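Local coordinates for cell division protein FtsZ 1 (PDB 2VAP) that binds GTP and, as a tubulin-like GTPase, probably polymerises into the contractile Z ring that marks the site of cell division, at residues G246-D257 with T330-Q341. Numbering follows the deposited sequence.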
loop_
_atom_site.group_PDB
_atom_site.type_symbol
_atom_site.label_atom_id
_atom_site.label_comp_id
_atom_site.label_asym_id
_atom_site.label_seq_id
_atom_site.Cartn_x
_atom_site.Cartn_y
_atom_site.Cartn_z
ATOM N N GLY A 246 -7.568 5.938 -9.696
ATOM C CA GLY A 246 -8.171 5.337 -8.507
ATOM C C GLY A 246 -8.574 6.336 -7.439
ATOM O O GLY A 246 -9.393 6.025 -6.573
ATOM N N GLY A 247 -7.991 7.533 -7.499
ATOM C CA GLY A 247 -8.309 8.609 -6.562
ATOM C C GLY A 247 -7.978 8.240 -5.131
ATOM O O GLY A 247 -6.851 7.847 -4.832
ATOM N N LEU A 248 -8.967 8.365 -4.251
ATOM C CA LEU A 248 -8.818 7.956 -2.859
ATOM C C LEU A 248 -9.254 6.506 -2.690
ATOM O O LEU A 248 -10.278 6.088 -3.237
ATOM C CB LEU A 248 -9.623 8.873 -1.931
ATOM C CG LEU A 248 -9.371 8.762 -0.423
ATOM C CD1 LEU A 248 -8.002 9.316 -0.037
ATOM C CD2 LEU A 248 -10.466 9.475 0.349
ATOM N N ALA A 249 -8.463 5.745 -1.937
ATOM C CA ALA A 249 -8.734 4.331 -1.705
ATOM C C ALA A 249 -8.592 3.963 -0.233
ATOM O O ALA A 249 -7.839 4.599 0.507
ATOM C CB ALA A 249 -7.816 3.467 -2.559
ATOM N N MET A 250 -9.334 2.939 0.181
ATOM C CA MET A 250 -9.243 2.396 1.537
ATOM C C MET A 250 -9.244 0.873 1.487
ATOM O O MET A 250 -9.669 0.278 0.491
ATOM C CB MET A 250 -10.390 2.911 2.412
ATOM C CG MET A 250 -10.282 4.386 2.763
ATOM S SD MET A 250 -11.677 4.975 3.736
ATOM C CE MET A 250 -11.416 6.743 3.659
ATOM N N ILE A 251 -8.764 0.243 2.557
ATOM C CA ILE A 251 -8.624 -1.214 2.585
ATOM C C ILE A 251 -9.548 -1.905 3.583
ATOM O O ILE A 251 -9.997 -1.302 4.562
ATOM C CB ILE A 251 -7.153 -1.669 2.837
ATOM C CG1 ILE A 251 -6.713 -1.368 4.278
ATOM C CG2 ILE A 251 -6.208 -1.043 1.811
ATOM C CD1 ILE A 251 -5.439 -2.088 4.705
ATOM N N GLY A 252 -9.827 -3.174 3.306
ATOM C CA GLY A 252 -10.515 -4.060 4.233
ATOM C C GLY A 252 -9.779 -5.385 4.272
ATOM O O GLY A 252 -9.434 -5.938 3.225
ATOM N N ILE A 253 -9.519 -5.882 5.478
ATOM C CA ILE A 253 -8.839 -7.164 5.659
ATOM C C ILE A 253 -9.716 -8.125 6.458
ATOM O O ILE A 253 -10.273 -7.758 7.495
ATOM C CB ILE A 253 -7.452 -7.000 6.348
ATOM C CG1 ILE A 253 -6.552 -6.059 5.538
ATOM C CG2 ILE A 253 -6.767 -8.360 6.530
ATOM C CD1 ILE A 253 -5.327 -5.557 6.293
ATOM N N GLY A 254 -9.837 -9.350 5.956
ATOM C CA GLY A 254 -10.579 -10.400 6.639
ATOM C C GLY A 254 -9.851 -11.727 6.591
ATOM O O GLY A 254 -9.145 -12.021 5.625
ATOM N N GLU A 255 -10.016 -12.526 7.643
ATOM C CA GLU A 255 -9.421 -13.860 7.706
ATOM C C GLU A 255 -10.308 -14.830 8.484
ATOM O O GLU A 255 -10.980 -14.438 9.441
ATOM C CB GLU A 255 -8.006 -13.817 8.298
ATOM C CG GLU A 255 -7.896 -13.204 9.695
ATOM C CD GLU A 255 -6.495 -13.306 10.280
ATOM O OE1 GLU A 255 -5.513 -13.340 9.505
ATOM O OE2 GLU A 255 -6.377 -13.345 11.522
ATOM N N SER A 256 -10.306 -16.090 8.057
ATOM C CA SER A 256 -11.105 -17.138 8.692
ATOM C C SER A 256 -10.519 -18.520 8.423
ATOM O O SER A 256 -9.963 -18.768 7.351
ATOM C CB SER A 256 -12.552 -17.086 8.196
ATOM O OG SER A 256 -13.349 -18.069 8.836
ATOM N N ASP A 257 -10.654 -19.414 9.401
ATOM C CA ASP A 257 -10.195 -20.797 9.266
ATOM C C ASP A 257 -11.320 -21.809 9.524
ATOM O O ASP A 257 -11.062 -22.992 9.766
ATOM C CB ASP A 257 -8.991 -21.063 10.185
ATOM C CG ASP A 257 -9.338 -20.973 11.668
ATOM O OD1 ASP A 257 -8.685 -21.677 12.466
ATOM O OD2 ASP A 257 -10.251 -20.204 12.041
ATOM N N THR A 330 -6.272 -21.137 7.040
ATOM C CA THR A 330 -6.875 -19.808 6.969
ATOM C C THR A 330 -6.894 -19.234 5.552
ATOM O O THR A 330 -5.899 -19.310 4.827
ATOM C CB THR A 330 -6.145 -18.820 7.918
ATOM O OG1 THR A 330 -6.090 -19.373 9.238
ATOM C CG2 THR A 330 -6.855 -17.468 7.971
ATOM N N VAL A 331 -8.039 -18.674 5.168
ATOM C CA VAL A 331 -8.148 -17.853 3.964
ATOM C C VAL A 331 -8.165 -16.379 4.369
ATOM O O VAL A 331 -8.937 -15.976 5.243
ATOM C CB VAL A 331 -9.399 -18.217 3.116
ATOM C CG1 VAL A 331 -9.758 -17.096 2.140
ATOM C CG2 VAL A 331 -9.165 -19.512 2.359
ATOM N N ARG A 332 -7.295 -15.594 3.742
ATOM C CA ARG A 332 -7.211 -14.158 3.988
ATOM C C ARG A 332 -7.652 -13.385 2.749
ATOM O O ARG A 332 -7.263 -13.719 1.627
ATOM C CB ARG A 332 -5.784 -13.768 4.384
ATOM C CG ARG A 332 -5.616 -12.321 4.842
ATOM C CD ARG A 332 -4.162 -12.004 5.166
ATOM N NE ARG A 332 -3.695 -12.697 6.366
ATOM C CZ ARG A 332 -2.435 -12.701 6.797
ATOM N NH1 ARG A 332 -1.490 -12.049 6.131
ATOM N NH2 ARG A 332 -2.118 -13.364 7.901
ATOM N N VAL A 333 -8.470 -12.357 2.959
ATOM C CA VAL A 333 -8.943 -11.510 1.867
ATOM C C VAL A 333 -8.493 -10.066 2.076
ATOM O O VAL A 333 -8.795 -9.455 3.104
ATOM C CB VAL A 333 -10.489 -11.580 1.710
ATOM C CG1 VAL A 333 -10.988 -10.549 0.697
ATOM C CG2 VAL A 333 -10.922 -12.979 1.290
ATOM N N LEU A 334 -7.754 -9.542 1.102
ATOM C CA LEU A 334 -7.433 -8.120 1.054
ATOM C C LEU A 334 -8.317 -7.439 0.019
ATOM O O LEU A 334 -8.334 -7.823 -1.154
ATOM C CB LEU A 334 -5.952 -7.880 0.733
ATOM C CG LEU A 334 -5.544 -6.422 0.461
ATOM C CD1 LEU A 334 -5.622 -5.560 1.723
ATOM C CD2 LEU A 334 -4.154 -6.346 -0.153
ATOM N N LEU A 335 -9.054 -6.431 0.472
ATOM C CA LEU A 335 -9.914 -5.644 -0.394
ATOM C C LEU A 335 -9.418 -4.203 -0.421
ATOM O O LEU A 335 -9.242 -3.585 0.630
ATOM C CB LEU A 335 -11.362 -5.709 0.107
ATOM C CG LEU A 335 -12.463 -4.973 -0.660
ATOM C CD1 LEU A 335 -12.690 -5.581 -2.037
ATOM C CD2 LEU A 335 -13.752 -4.981 0.145
ATOM N N VAL A 336 -9.172 -3.685 -1.621
ATOM C CA VAL A 336 -8.798 -2.285 -1.798
ATOM C C VAL A 336 -9.865 -1.607 -2.652
ATOM O O VAL A 336 -9.994 -1.887 -3.844
ATOM C CB VAL A 336 -7.392 -2.121 -2.435
ATOM C CG1 VAL A 336 -7.041 -0.644 -2.597
ATOM C CG2 VAL A 336 -6.332 -2.824 -1.596
ATOM N N ILE A 337 -10.629 -0.724 -2.017
ATOM C CA ILE A 337 -11.757 -0.045 -2.647
ATOM C C ILE A 337 -11.325 1.341 -3.125
ATOM O O ILE A 337 -10.806 2.133 -2.338
ATOM C CB ILE A 337 -12.946 0.065 -1.650
ATOM C CG1 ILE A 337 -13.473 -1.329 -1.261
ATOM C CG2 ILE A 337 -14.052 0.951 -2.194
ATOM C CD1 ILE A 337 -14.145 -2.106 -2.385
ATOM N N THR A 338 -11.547 1.631 -4.406
ATOM C CA THR A 338 -11.069 2.880 -5.014
ATOM C C THR A 338 -12.196 3.836 -5.411
ATOM O O THR A 338 -13.356 3.435 -5.531
ATOM C CB THR A 338 -10.177 2.611 -6.255
ATOM O OG1 THR A 338 -10.953 1.983 -7.284
ATOM C CG2 THR A 338 -8.989 1.721 -5.897
ATOM N N GLY A 339 -11.835 5.104 -5.610
ATOM C CA GLY A 339 -12.772 6.133 -6.060
ATOM C C GLY A 339 -13.756 6.604 -5.004
ATOM O O GLY A 339 -14.879 6.990 -5.332
ATOM N N VAL A 340 -13.334 6.586 -3.741
ATOM C CA VAL A 340 -14.219 6.950 -2.625
ATOM C C VAL A 340 -14.107 8.416 -2.186
ATOM O O VAL A 340 -14.686 8.805 -1.168
ATOM C CB VAL A 340 -14.040 6.011 -1.392
ATOM C CG1 VAL A 340 -14.442 4.583 -1.738
ATOM C CG2 VAL A 340 -12.614 6.067 -0.843
ATOM N N GLN A 341 -13.378 9.222 -2.959
ATOM C CA GLN A 341 -13.172 10.641 -2.631
ATOM C C GLN A 341 -14.463 11.470 -2.627
ATOM O O GLN A 341 -14.532 12.510 -1.970
ATOM C CB GLN A 341 -12.120 11.284 -3.549
ATOM C CG GLN A 341 -12.462 11.301 -5.042
ATOM C CD GLN A 341 -11.951 10.078 -5.788
ATOM O OE1 GLN A 341 -11.564 9.077 -5.184
ATOM N NE2 GLN A 341 -11.946 10.159 -7.114
#
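Strands 249-256 and 331-338 run antiparallel, their axes 4.6 Å apart at closest approach and 162° between directions, and pair through eight backbone hydrogen bonds from Met250-Ile337 to Ser256-Val331. They form one side of the four-stranded mixed sheet of the FtsZ C-terminal domain, with 249-256 outermost and 331-338 flanked further in by strand 284-291. At the non-hydrogen-bonded pairs, side chains meet on the face carrying Ile251, Ile253, Leu334 and Val336. Ile251 CG2 lies 3.8 Å from Val336 CG2, the two side chains crossing at a slant. Leu334, its CG anti to the backbone N, brings CD1 to 4.0 Å from Ile253 CG1. On the reverse face Gly252 and Gly254 add no side chain beside Leu335 and Val333, which pack instead on helix 261-270. Further along the first face, Glu255 and Arg332 lie side by side and point the same way, carboxylate and guanidinium planes 35° apart. Their salt bridge is long, Glu255 OE1 to Arg332 NE being 3.7 Å, and NE is buried without a hydrogen-bonding partner, so the link is probably chiefly electrostatic. A methionine in place of Arg332 would probably leave the Glu255 carboxylate without this opposing charge. On the two sides of the corner at Leu248, Gly247 and Ala249 bond through their backbones to strand 186-191 or the residue just before it, tying this edge to the GTPase domain's parallel sheet. At this corner the Gln341 side chain, bent at chi2, folds back on the turn: Leu248 N donates to Gln341 OE1 at 2.8 Å, nearly straight, yet from 49° above the amide's carbonyl plane.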